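Biofilm-associated surface protein (Staphylococcus aureus, PDB 7C7U) is a cell wall-anchored, calcium-binding surface protein of biofilm formation, in which it probably acts as a switch modulating functional amyloid assembly. Local coordinates at residues A[30-35]-A[68-73]; A[201-206]-A[368-373]; A[482-487]-A[496-501]; A[307-310]-A[314-317]. All coordinates share one frame; numbering follows the deposited sequence.

From the N terminus, contact 1 comes first, joining the loop before strand 36-39 to strand 70-76 and closing a loop of 32 residues in the curled mixed sheet. Contact 2 spans the longest stretch, 161 residues, tying the loop after helix 193-199 to the end of strand 359-369. Contact 4 falls wholly within that span as a compact turn between strands 301-305 and 323-331, and the two touch: Leu368 of contact 2 packs on Leu309 and Phe315 of contact 4. Contact 3 follows in series, a short closure in a later beta domain, across the chain's centre and about 69 Å from contact 2, centre to centre.

Contact 1: A[30-35]-A[68-73]; sequences YTFASM and NRYKID
Phe32 faces Tyr70 and Met35 faces Ile72 along two backbones running almost the same way, 8° apart, with the CA atoms of Phe32 and Tyr70 separated by 9.8 Å, so only side chains bridge the two segments. The aromatic pair carries most of the contact. Phe32 presents an edge, its CE2 and CZ, to one face of the Tyr70 ring in a T-shaped arrangement, ring centroids 4.9 Å apart and planes at 67°. Phe32 CE2 comes within 3.6 Å of Tyr70 CG, so the edge lands near the root of the tyrosine ring and not over its middle, and Phe32 CZ reaches Tyr70 CB at 3.6 Å. The other face of Tyr70 is covered by the aliphatic CD of Arg69, which leaves the ring sandwiched. Its hydroxyl lies over the Arg69 guanidinium and is hydrogen-bonded to Asn29, while Arg69 forms a salt bridge with Asp171. Further along, Met35 meets Ile72 at about a right angle, with Met35 SD 4.0 Å from Ile72 CG1. The methionine chain is bent at its second and third torsions, the third at 45°, which turns the methyl off the line of approach and leaves sulfur as the touching atom. Leu57 of strand 52-61 packs on both these residues, Val169 of strand 163-171 touches both rings, and Phe118 adds a second edge-to-face partner for Phe32. This is largely hydrophobic packing in a curled mixed beta sheet, where the segment between strands 26-27 and 36-39 lies over strand 70-76 through an edge-to-face aromatic pair.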
loop_
_atom_site.group_PDB
_atom_site.type_symbol
_atom_site.label_atom_id
_atom_site.label_comp_id
_atom_site.label_asym_id
_atom_site.label_seq_id
_atom_site.Cartn_x
_atom_site.Cartn_y
_atom_site.Cartn_z
ATOM N N TYR A 30 -11.398 2.426 16.142
ATOM C CA TYR A 30 -11.627 3.806 16.554
ATOM C C TYR A 30 -11.349 4.049 18.027
ATOM O O TYR A 30 -11.475 5.194 18.477
ATOM C CB TYR A 30 -13.058 4.214 16.202
ATOM C CG TYR A 30 -13.400 3.933 14.752
ATOM C CD1 TYR A 30 -14.268 2.901 14.413
ATOM C CD2 TYR A 30 -12.834 4.682 13.719
ATOM C CE1 TYR A 30 -14.580 2.627 13.085
ATOM C CE2 TYR A 30 -13.140 4.415 12.385
ATOM C CZ TYR A 30 -14.017 3.383 12.080
ATOM O OH TYR A 30 -14.341 3.095 10.773
ATOM N N THR A 31 -10.977 3.028 18.795
ATOM C CA THR A 31 -10.679 3.259 20.201
ATOM C C THR A 31 -9.277 3.831 20.417
ATOM O O THR A 31 -8.987 4.327 21.512
ATOM C CB THR A 31 -10.843 1.964 20.994
ATOM O OG1 THR A 31 -9.795 1.057 20.641
ATOM C CG2 THR A 31 -12.186 1.314 20.673
ATOM N N PHE A 32 -8.402 3.776 19.414
ATOM C CA PHE A 32 -7.046 4.309 19.530
ATOM C C PHE A 32 -6.986 5.720 18.959
ATOM O O PHE A 32 -7.253 5.928 17.771
ATOM C CB PHE A 32 -6.035 3.418 18.814
ATOM C CG PHE A 32 -5.689 2.174 19.563
ATOM C CD1 PHE A 32 -4.810 2.223 20.629
ATOM C CD2 PHE A 32 -6.233 0.950 19.195
ATOM C CE1 PHE A 32 -4.476 1.085 21.320
ATOM C CE2 PHE A 32 -5.904 -0.199 19.886
ATOM C CZ PHE A 32 -5.027 -0.131 20.947
ATOM N N ALA A 33 -6.622 6.681 19.799
ATOM C CA ALA A 33 -6.346 8.021 19.313
ATOM C C ALA A 33 -4.953 8.069 18.676
ATOM O O ALA A 33 -4.181 7.102 18.704
ATOM C CB ALA A 33 -6.483 9.031 20.449
ATOM N N SER A 34 -4.608 9.221 18.112
ATOM C CA SER A 34 -3.293 9.369 17.505
ATOM C C SER A 34 -2.221 9.407 18.586
ATOM O O SER A 34 -2.378 10.049 19.626
ATOM C CB SER A 34 -3.231 10.637 16.651
ATOM O OG SER A 34 -2.257 10.523 15.624
ATOM N N MET A 35 -1.136 8.693 18.342
ATOM C CA MET A 35 0.021 8.745 19.211
ATOM C C MET A 35 0.922 9.882 18.759
ATOM O O MET A 35 0.911 10.260 17.590
ATOM C CB MET A 35 0.751 7.413 19.161
ATOM C CG MET A 35 -0.110 6.294 19.685
ATOM S SD MET A 35 0.981 5.117 20.431
ATOM C CE MET A 35 2.003 6.249 21.324
ATOM N N ASN A 68 -2.028 -8.260 24.845
ATOM C CA ASN A 68 -0.855 -7.828 24.098
ATOM C C ASN A 68 -1.108 -7.788 22.595
ATOM O O ASN A 68 -0.153 -7.816 21.812
ATOM C CB ASN A 68 0.348 -8.721 24.422
ATOM C CG ASN A 68 0.147 -10.159 23.985
ATOM O OD1 ASN A 68 -0.928 -10.733 24.173
ATOM N ND2 ASN A 68 1.181 -10.749 23.392
ATOM N N ARG A 69 -2.375 -7.734 22.176
ATOM C CA ARG A 69 -2.667 -7.711 20.747
ATOM C C ARG A 69 -2.106 -6.461 20.083
ATOM O O ARG A 69 -1.511 -6.537 19.001
ATOM C CB ARG A 69 -4.172 -7.790 20.500
ATOM C CG ARG A 69 -4.527 -7.805 19.019
ATOM C CD ARG A 69 -6.022 -7.724 18.788
ATOM N NE ARG A 69 -6.335 -7.615 17.368
ATOM C CZ ARG A 69 -7.560 -7.722 16.862
ATOM N NH1 ARG A 69 -8.592 -7.947 17.665
ATOM N NH2 ARG A 69 -7.751 -7.611 15.553
ATOM N N TYR A 70 -2.257 -5.303 20.722
ATOM C CA TYR A 70 -1.911 -4.035 20.097
ATOM C C TYR A 70 -0.567 -3.546 20.619
ATOM O O TYR A 70 -0.340 -3.496 21.833
ATOM C CB TYR A 70 -3.008 -3.001 20.334
ATOM C CG TYR A 70 -4.280 -3.346 19.602
ATOM C CD1 TYR A 70 -4.327 -3.311 18.223
ATOM C CD2 TYR A 70 -5.426 -3.730 20.291
ATOM C CE1 TYR A 70 -5.476 -3.634 17.541
ATOM C CE2 TYR A 70 -6.595 -4.061 19.610
ATOM C CZ TYR A 70 -6.610 -4.006 18.237
ATOM O OH TYR A 70 -7.747 -4.329 17.534
ATOM N N LYS A 71 0.310 -3.171 19.694
ATOM C CA LYS A 71 1.687 -2.814 19.986
ATOM C C LYS A 71 1.953 -1.367 19.598
ATOM O O LYS A 71 1.262 -0.791 18.759
ATOM C CB LYS A 71 2.660 -3.719 19.219
ATOM C CG LYS A 71 2.322 -5.207 19.266
ATOM C CD LYS A 71 3.094 -5.866 20.393
ATOM C CE LYS A 71 2.670 -7.307 20.600
ATOM N NZ LYS A 71 3.104 -7.795 21.945
ATOM N N ILE A 72 2.975 -0.786 20.213
ATOM C CA ILE A 72 3.468 0.531 19.830
ATOM C C ILE A 72 4.678 0.321 18.927
ATOM O O ILE A 72 5.622 -0.386 19.295
ATOM C CB ILE A 72 3.821 1.369 21.066
ATOM C CG1 ILE A 72 2.554 1.680 21.864
ATOM C CG2 ILE A 72 4.543 2.645 20.674
ATOM C CD1 ILE A 72 2.876 2.313 23.201
ATOM N N ASP A 73 4.640 0.900 17.732
ATOM C CA ASP A 73 5.719 0.749 16.763
ATOM C C ASP A 73 6.356 2.096 16.487
ATOM O O ASP A 73 5.658 3.069 16.177
ATOM C CB ASP A 73 5.233 0.130 15.446
ATOM C CG ASP A 73 5.193 -1.362 15.516
ATOM O OD1 ASP A 73 5.273 -1.861 16.651
ATOM O OD2 ASP A 73 5.131 -2.042 14.463
#

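Contact 2: A[201-206]-A[368-373]; sequences NVSTEN and LTDSKG
Ser203 and Asp370 point at each other, and the serine hydroxyl donates a short hydrogen bond, Ser203 OG to Asp370 OD2 at 2.6 Å. The donor sits on the anti side of the carboxylate oxygen, 31° out of the carboxylate plane. Glu205 reaches across the same aspartate from another direction: its extended chain crosses that of Asp370 at about a right angle, bringing Glu205 OE1 to 3.7 Å from Asp370 CB. The two carboxylates are inclined by 39°, and Glu205 OE1 stands 4.2 Å from Asp370 OD2. Such like charges would probably repel, but one water donates to both oxygens and should ease the strain. A second water donates to Glu205 OE1 and accepts from the Ser371 amide, while Glu205 OE2 is held by Lys245 in a salt bridge and by the indole nitrogen of Trp251. Ser203 and Asp370 also serve their own backbones. Ser203 OG accepts from Glu205 N at 3.0 Å, so the hydroxyl proton is left to face the aspartate. Asp370 CG lies between its backbone N and carbonyl carbon (chi1 67°), which folds OD1 back over the following residues: Lys372 N donates to Asp370 OD1 at 2.8 Å from above the carboxylate plane, and Ala374 N binds it too. OD1 thus secures the turn and OD2 the neighbouring loop. The arrangement joins an ST turn at Ser203 to an Asx turn at Asp370, the latter built on a type I beta turn from Asp370 to Gly373 where strand 359-369 ends.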
loop_
_atom_site.group_PDB
_atom_site.type_symbol
_atom_site.label_atom_id
_atom_site.label_comp_id
_atom_site.label_asym_id
_atom_site.label_seq_id
_atom_site.Cartn_x
_atom_site.Cartn_y
_atom_site.Cartn_z
ATOM N N ASN A 201 11.992 31.119 19.762
ATOM C CA ASN A 201 11.352 32.422 19.991
ATOM C C ASN A 201 9.896 32.231 20.414
ATOM O O ASN A 201 8.980 32.829 19.855
ATOM C CB ASN A 201 11.465 33.306 18.751
ATOM C CG ASN A 201 10.758 34.650 18.906
ATOM O OD1 ASN A 201 10.797 35.272 19.977
ATOM N ND2 ASN A 201 10.077 35.093 17.840
ATOM N N VAL A 202 9.672 31.398 21.435
ATOM C CA VAL A 202 8.315 31.052 21.859
ATOM C C VAL A 202 7.587 32.268 22.433
ATOM O O VAL A 202 8.171 33.108 23.136
ATOM C CB VAL A 202 8.368 29.892 22.874
ATOM C CG1 VAL A 202 7.078 29.784 23.700
ATOM C CG2 VAL A 202 8.646 28.547 22.127
ATOM N N SER A 203 6.304 32.377 22.107
ATOM C CA SER A 203 5.458 33.463 22.585
ATOM C C SER A 203 5.181 33.326 24.079
ATOM O O SER A 203 5.127 32.218 24.626
ATOM C CB SER A 203 4.130 33.442 21.817
ATOM O OG SER A 203 3.211 34.407 22.283
ATOM N N THR A 204 4.957 34.469 24.744
ATOM C CA THR A 204 4.498 34.401 26.122
ATOM C C THR A 204 3.022 34.049 26.213
ATOM O O THR A 204 2.562 33.653 27.292
ATOM C CB THR A 204 4.744 35.730 26.854
ATOM O OG1 THR A 204 4.029 36.778 26.192
ATOM C CG2 THR A 204 6.231 36.063 26.854
ATOM N N GLU A 205 2.277 34.188 25.118
ATOM C CA GLU A 205 0.830 33.985 25.149
ATOM C C GLU A 205 0.507 32.513 25.314
ATOM O O GLU A 205 0.957 31.685 24.514
ATOM C CB GLU A 205 0.177 34.473 23.861
ATOM C CG GLU A 205 0.365 35.935 23.575
ATOM C CD GLU A 205 -0.656 36.478 22.615
ATOM O OE1 GLU A 205 -0.328 37.478 21.955
ATOM O OE2 GLU A 205 -1.744 35.883 22.465
ATOM N N ASN A 206 -0.311 32.201 26.321
ATOM C CA ASN A 206 -0.845 30.863 26.567
ATOM C C ASN A 206 0.264 29.825 26.524
ATOM O O ASN A 206 0.205 28.800 25.823
ATOM C CB ASN A 206 -1.928 30.530 25.556
ATOM C CG ASN A 206 -3.068 31.488 25.622
ATOM O OD1 ASN A 206 -3.116 32.455 24.869
ATOM N ND2 ASN A 206 -3.973 31.265 26.566
ATOM N N LEU A 368 1.150 27.394 15.089
ATOM C CA LEU A 368 0.438 28.622 15.396
ATOM C C LEU A 368 1.439 29.685 15.835
ATOM O O LEU A 368 2.427 29.390 16.512
ATOM C CB LEU A 368 -0.601 28.399 16.518
ATOM C CG LEU A 368 -1.802 27.532 16.105
ATOM C CD1 LEU A 368 -2.511 26.910 17.308
ATOM C CD2 LEU A 368 -2.751 28.414 15.303
ATOM N N THR A 369 1.151 30.934 15.480
ATOM C CA THR A 369 1.973 32.064 15.896
ATOM C C THR A 369 1.078 33.134 16.491
ATOM O O THR A 369 -0.096 33.246 16.139
ATOM C CB THR A 369 2.762 32.705 14.736
ATOM O OG1 THR A 369 1.863 32.967 13.646
ATOM C CG2 THR A 369 3.931 31.814 14.289
ATOM N N ASP A 370 1.639 33.938 17.399
ATOM C CA ASP A 370 0.848 35.049 17.904
ATOM C C ASP A 370 0.871 36.186 16.883
ATOM O O ASP A 370 1.488 36.082 15.813
ATOM C CB ASP A 370 1.337 35.484 19.298
ATOM C CG ASP A 370 2.738 36.094 19.305
ATOM O OD1 ASP A 370 3.259 36.487 18.248
ATOM O OD2 ASP A 370 3.320 36.208 20.422
ATOM N N SER A 371 0.227 37.308 17.231
ATOM C CA SER A 371 0.140 38.433 16.300
ATOM C C SER A 371 1.487 39.096 16.027
ATOM O O SER A 371 1.563 39.952 15.143
ATOM C CB SER A 371 -0.859 39.477 16.811
ATOM O OG SER A 371 -0.518 39.963 18.100
ATOM N N LYS A 372 2.551 38.720 16.734
ATOM C CA LYS A 372 3.890 39.217 16.436
ATOM C C LYS A 372 4.763 38.177 15.734
ATOM O O LYS A 372 5.962 38.408 15.547
ATOM C CB LYS A 372 4.565 39.699 17.724
ATOM C CG LYS A 372 3.727 40.697 18.536
ATOM C CD LYS A 372 4.552 41.328 19.659
ATOM C CE LYS A 372 3.826 42.517 20.315
ATOM N NZ LYS A 372 2.495 42.109 20.869
ATOM N N GLY A 373 4.188 37.042 15.332
ATOM C CA GLY A 373 4.918 36.003 14.640
ATOM C C GLY A 373 5.675 35.035 15.524
ATOM O O GLY A 373 6.382 34.167 15.000
HETATM O O HOH W 1 9.279 33.714 15.479
HETATM O O HOH W 2 8.499 37.708 17.575
HETATM O O HOH W 3 -1.321 37.689 19.572
HETATM O O HOH W 4 1.997 38.544 21.902
#

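Contact 3: A[482-487]-A[496-501]; sequences GTFSVS and YTIAID
Ile498 meets Phe484 head-on, the two side chains coming from opposite directions out of facing strands. Ile498 CG1 lies 3.7 Å from Phe484 CZ, and Ile498 CD1 is equally close to Phe484 CE1, so the far rim of the ring rests on the longer branch of the isoleucine. That branch has CG1 anti to its backbone N (chi1 174°) and then bends at chi2 (63°), which brings CD1 as well as CG1 to the CE1-CZ rim. In the adjacent strand 509-516, Asn511 and Phe513 touch Ile498, and Asn511 is also its backbone hydrogen-bonding partner. Phe484 belongs to another part of the sheet, bonded through its backbone to Gly450, so the two strands meet only through side chains. Such an order of strands, with 437-442 parallel to 509-516 and 447-451 paired with 483-487, is consistent with an immunoglobulin-like beta sandwich, and the buried phenyl ring lies between the facing strands. Past Ala499, two residues on from Ile498, comes Ile500. Its CB bond does not aim at the 482-487 strand, but the chain turns back until Ile500 CD1 lies 4.0 Å from Phe484 CE2, the rim atom on the other flank of CZ from CE1, so both isoleucines approach from the same side of the ring plane. Pro436, Gln461 and Ala463 pack around Ile500, whose side chain lies about 9 Å from a bound calcium ion.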
loop_
_atom_site.group_PDB
_atom_site.type_symbol
_atom_site.label_atom_id
_atom_site.label_comp_id
_atom_site.label_asym_id
_atom_site.label_seq_id
_atom_site.Cartn_x
_atom_site.Cartn_y
_atom_site.Cartn_z
ATOM N N GLY A 482 -10.910 -20.473 -12.237
ATOM C CA GLY A 482 -10.396 -20.102 -13.532
ATOM C C GLY A 482 -10.933 -20.907 -14.705
ATOM O O GLY A 482 -10.813 -20.455 -15.845
ATOM N N THR A 483 -11.501 -22.085 -14.471
ATOM C CA THR A 483 -11.991 -22.892 -15.589
ATOM C C THR A 483 -13.276 -22.310 -16.178
ATOM O O THR A 483 -14.030 -21.590 -15.513
ATOM C CB THR A 483 -12.258 -24.335 -15.156
ATOM O OG1 THR A 483 -13.281 -24.352 -14.154
ATOM C CG2 THR A 483 -10.996 -24.985 -14.619
ATOM N N PHE A 484 -13.533 -22.650 -17.447
ATOM C CA PHE A 484 -14.775 -22.249 -18.092
ATOM C C PHE A 484 -15.194 -23.287 -19.131
ATOM O O PHE A 484 -14.377 -24.039 -19.671
ATOM C CB PHE A 484 -14.674 -20.862 -18.738
ATOM C CG PHE A 484 -13.494 -20.694 -19.654
ATOM C CD1 PHE A 484 -13.556 -21.125 -20.974
ATOM C CD2 PHE A 484 -12.339 -20.068 -19.212
ATOM C CE1 PHE A 484 -12.470 -20.961 -21.823
ATOM C CE2 PHE A 484 -11.262 -19.900 -20.053
ATOM C CZ PHE A 484 -11.325 -20.343 -21.359
ATOM N N SER A 485 -16.495 -23.294 -19.406
ATOM C CA SER A 485 -17.133 -24.197 -20.370
ATOM C C SER A 485 -18.210 -23.372 -21.061
ATOM O O SER A 485 -19.262 -23.105 -20.470
ATOM C CB SER A 485 -17.718 -25.420 -19.681
ATOM O OG SER A 485 -16.753 -26.010 -18.826
ATOM N N VAL A 486 -17.911 -22.908 -22.271
ATOM C CA VAL A 486 -18.808 -22.047 -23.035
ATOM C C VAL A 486 -19.565 -22.912 -24.033
ATOM O O VAL A 486 -18.948 -23.544 -24.902
ATOM C CB VAL A 486 -18.035 -20.942 -23.772
ATOM C CG1 VAL A 486 -18.997 -20.065 -24.544
ATOM C CG2 VAL A 486 -17.160 -20.108 -22.783
ATOM N N SER A 487 -20.895 -22.906 -23.944
ATOM C CA SER A 487 -21.730 -23.608 -24.917
ATOM C C SER A 487 -21.758 -22.838 -26.235
ATOM O O SER A 487 -21.921 -21.610 -26.242
ATOM C CB SER A 487 -23.154 -23.785 -24.383
ATOM O OG SER A 487 -23.202 -24.785 -23.383
ATOM N N TYR A 496 -11.029 -18.441 -33.767
ATOM C CA TYR A 496 -11.948 -17.825 -32.826
ATOM C C TYR A 496 -11.173 -17.174 -31.684
ATOM O O TYR A 496 -10.036 -17.552 -31.389
ATOM C CB TYR A 496 -12.928 -18.866 -32.264
ATOM C CG TYR A 496 -13.969 -19.302 -33.256
ATOM C CD1 TYR A 496 -13.621 -20.067 -34.375
ATOM C CD2 TYR A 496 -15.298 -18.943 -33.089
ATOM C CE1 TYR A 496 -14.598 -20.472 -35.314
ATOM C CE2 TYR A 496 -16.274 -19.333 -34.004
ATOM C CZ TYR A 496 -15.910 -20.093 -35.117
ATOM O OH TYR A 496 -16.879 -20.468 -36.016
ATOM N N THR A 497 -11.802 -16.185 -31.050
ATOM C CA THR A 497 -11.261 -15.529 -29.864
ATOM C C THR A 497 -11.982 -16.041 -28.626
ATOM O O THR A 497 -13.215 -16.128 -28.617
ATOM C CB THR A 497 -11.419 -14.008 -29.941
ATOM O OG1 THR A 497 -10.809 -13.518 -31.136
ATOM C CG2 THR A 497 -10.802 -13.324 -28.714
ATOM N N ILE A 498 -11.214 -16.379 -27.588
ATOM C CA ILE A 498 -11.758 -16.596 -26.254
ATOM C C ILE A 498 -11.419 -15.347 -25.452
ATOM O O ILE A 498 -10.238 -15.038 -25.231
ATOM C CB ILE A 498 -11.220 -17.879 -25.593
ATOM C CG1 ILE A 498 -11.719 -17.982 -24.142
ATOM C CG2 ILE A 498 -9.703 -18.019 -25.697
ATOM C CD1 ILE A 498 -13.253 -18.100 -24.039
ATOM N N ALA A 499 -12.454 -14.604 -25.057
ATOM C CA ALA A 499 -12.300 -13.317 -24.385
ATOM C C ALA A 499 -12.854 -13.411 -22.974
ATOM O O ALA A 499 -13.974 -13.904 -22.780
ATOM C CB ALA A 499 -13.011 -12.199 -25.154
ATOM N N ILE A 500 -12.070 -12.924 -22.004
ATOM C CA ILE A 500 -12.417 -12.931 -20.589
ATOM C C ILE A 500 -12.701 -11.492 -20.167
ATOM O O ILE A 500 -11.793 -10.643 -20.126
ATOM C CB ILE A 500 -11.306 -13.551 -19.733
ATOM C CG1 ILE A 500 -10.775 -14.830 -20.381
ATOM C CG2 ILE A 500 -11.830 -13.856 -18.338
ATOM C CD1 ILE A 500 -11.784 -15.953 -20.487
ATOM N N ASP A 501 -13.958 -11.236 -19.809
ATOM C CA ASP A 501 -14.484 -9.895 -19.598
ATOM C C ASP A 501 -14.655 -9.658 -18.102
ATOM O O ASP A 501 -15.407 -10.376 -17.431
ATOM C CB ASP A 501 -15.808 -9.732 -20.350
ATOM C CG ASP A 501 -16.387 -8.319 -20.271
ATOM O OD1 ASP A 501 -16.036 -7.535 -19.369
ATOM O OD2 ASP A 501 -17.240 -8.001 -21.127
#

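Contact 4: A[307-310]-A[314-317]; sequences DNLN and EFNN
Asn310 OD1 is gripped from two quarters: Asn317 ND2 donates to it at 2.9 Å, and a water donates at 2.8 Å while accepting from the backbone amide of Phe315. The Asn317 bond is fairly straight, 158° at the hydrogen, but Asn317 ND2 lies well above the carbonyl plane of Asn310, off its lone pairs; the two amide planes are 89° apart. The same oxygen also lies at the edge of the Phe315 ring, 3.8 Å from Phe315 CD2, with amide and ring planes again close to perpendicular. Next to it along the ring edge Leu309 packs, its CD2 4.0 Å from Phe315 CZ; Leu368 covers both these residues, and Tyr243 stacks on the phenylalanine ring. The other end of the Asn310 amide is engaged too. Asn310 ND2 donates to Asn308 OD1 at 3.0 Å, in the plane of the Asn308 carbonyl and on its lone pair, though bent at the hydrogen, and to the carbonyl of Tyr243. Asn308 OD1 takes in addition the backbone N of Asn310, making an Asx turn that starts the short 3-10 segment. Asn317 OD1 in turn accepts from the Tyr243 amide, so Tyr243 ties both asparagines through its backbone. With both ends of the Asn310 side-chain amide matched in this way, its orientation is well defined, and Asn317 is set likewise; the ring edge facing OD1 probably gains a weak electrostatic attraction from its C-H hydrogens.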
loop_
_atom_site.group_PDB
_atom_site.type_symbol
_atom_site.label_atom_id
_atom_site.label_comp_id
_atom_site.label_asym_id
_atom_site.label_seq_id
_atom_site.Cartn_x
_atom_site.Cartn_y
_atom_site.Cartn_z
ATOM N N ASP A 307 -10.302 37.438 11.712
ATOM C CA ASP A 307 -10.715 38.308 12.801
ATOM C C ASP A 307 -11.194 37.507 13.996
ATOM O O ASP A 307 -11.308 38.062 15.091
ATOM C CB ASP A 307 -11.806 39.279 12.336
ATOM C CG ASP A 307 -11.247 40.449 11.530
ATOM O OD1 ASP A 307 -10.188 40.992 11.905
ATOM O OD2 ASP A 307 -11.861 40.825 10.516
ATOM N N ASN A 308 -11.479 36.217 13.810
ATOM C CA ASN A 308 -11.798 35.330 14.929
ATOM C C ASN A 308 -11.413 33.912 14.510
ATOM O O ASN A 308 -12.213 33.212 13.887
ATOM C CB ASN A 308 -13.270 35.419 15.314
ATOM C CG ASN A 308 -13.564 34.706 16.610
ATOM O OD1 ASN A 308 -12.851 33.779 16.979
ATOM N ND2 ASN A 308 -14.611 35.132 17.316
ATOM N N LEU A 309 -10.209 33.482 14.909
ATOM C CA LEU A 309 -9.672 32.199 14.465
ATOM C C LEU A 309 -10.561 31.019 14.850
ATOM O O LEU A 309 -10.466 29.945 14.229
ATOM C CB LEU A 309 -8.259 32.016 15.028
ATOM C CG LEU A 309 -7.335 30.985 14.379
ATOM C CD1 LEU A 309 -7.202 31.225 12.878
ATOM C CD2 LEU A 309 -5.972 30.970 15.051
ATOM N N ASN A 310 -11.440 31.188 15.838
ATOM C CA ASN A 310 -12.409 30.136 16.156
ATOM C C ASN A 310 -13.261 29.736 14.956
ATOM O O ASN A 310 -13.829 28.633 14.950
ATOM C CB ASN A 310 -13.333 30.585 17.291
ATOM C CG ASN A 310 -12.635 30.622 18.633
ATOM O OD1 ASN A 310 -12.154 29.598 19.107
ATOM N ND2 ASN A 310 -12.620 31.785 19.271
ATOM N N GLU A 314 -11.238 24.439 15.202
ATOM C CA GLU A 314 -11.995 23.965 16.353
ATOM C C GLU A 314 -11.018 23.755 17.513
ATOM O O GLU A 314 -10.344 22.723 17.610
ATOM C CB GLU A 314 -12.755 22.684 16.011
ATOM C CG GLU A 314 -13.446 22.068 17.224
ATOM C CD GLU A 314 -14.431 23.033 17.893
ATOM O OE1 GLU A 314 -15.605 23.080 17.462
ATOM O OE2 GLU A 314 -14.031 23.777 18.824
ATOM N N PHE A 315 -10.945 24.734 18.411
ATOM C CA PHE A 315 -10.038 24.623 19.542
ATOM C C PHE A 315 -10.623 23.843 20.712
ATOM O O PHE A 315 -9.944 23.735 21.743
ATOM C CB PHE A 315 -9.635 26.009 20.042
ATOM C CG PHE A 315 -8.604 26.691 19.200
ATOM C CD1 PHE A 315 -7.268 26.329 19.290
ATOM C CD2 PHE A 315 -8.964 27.723 18.347
ATOM C CE1 PHE A 315 -6.298 26.983 18.533
ATOM C CE2 PHE A 315 -8.007 28.381 17.588
ATOM C CZ PHE A 315 -6.665 28.011 17.681
ATOM N N ASN A 316 -11.847 23.312 20.580
ATOM C CA ASN A 316 -12.558 22.663 21.688
ATOM C C ASN A 316 -12.479 23.522 22.956
ATOM O O ASN A 316 -12.029 23.082 24.011
ATOM C CB ASN A 316 -12.012 21.253 21.936
ATOM C CG ASN A 316 -11.954 20.420 20.668
ATOM O OD1 ASN A 316 -12.935 20.311 19.944
ATOM N ND2 ASN A 316 -10.802 19.826 20.398
ATOM N N ASN A 317 -12.901 24.773 22.829
ATOM C CA ASN A 317 -12.760 25.738 23.919
ATOM C C ASN A 317 -13.390 25.250 25.222
ATOM O O ASN A 317 -14.548 24.812 25.258
ATOM C CB ASN A 317 -13.360 27.079 23.503
ATOM C CG ASN A 317 -12.526 27.780 22.451
ATOM O OD1 ASN A 317 -11.306 27.580 22.375
ATOM N ND2 ASN A 317 -13.173 28.602 21.625
HETATM O O HOH W 5 -12.750 27.003 18.342
HETATM O O HOH W 6 -14.525 26.626 16.960
#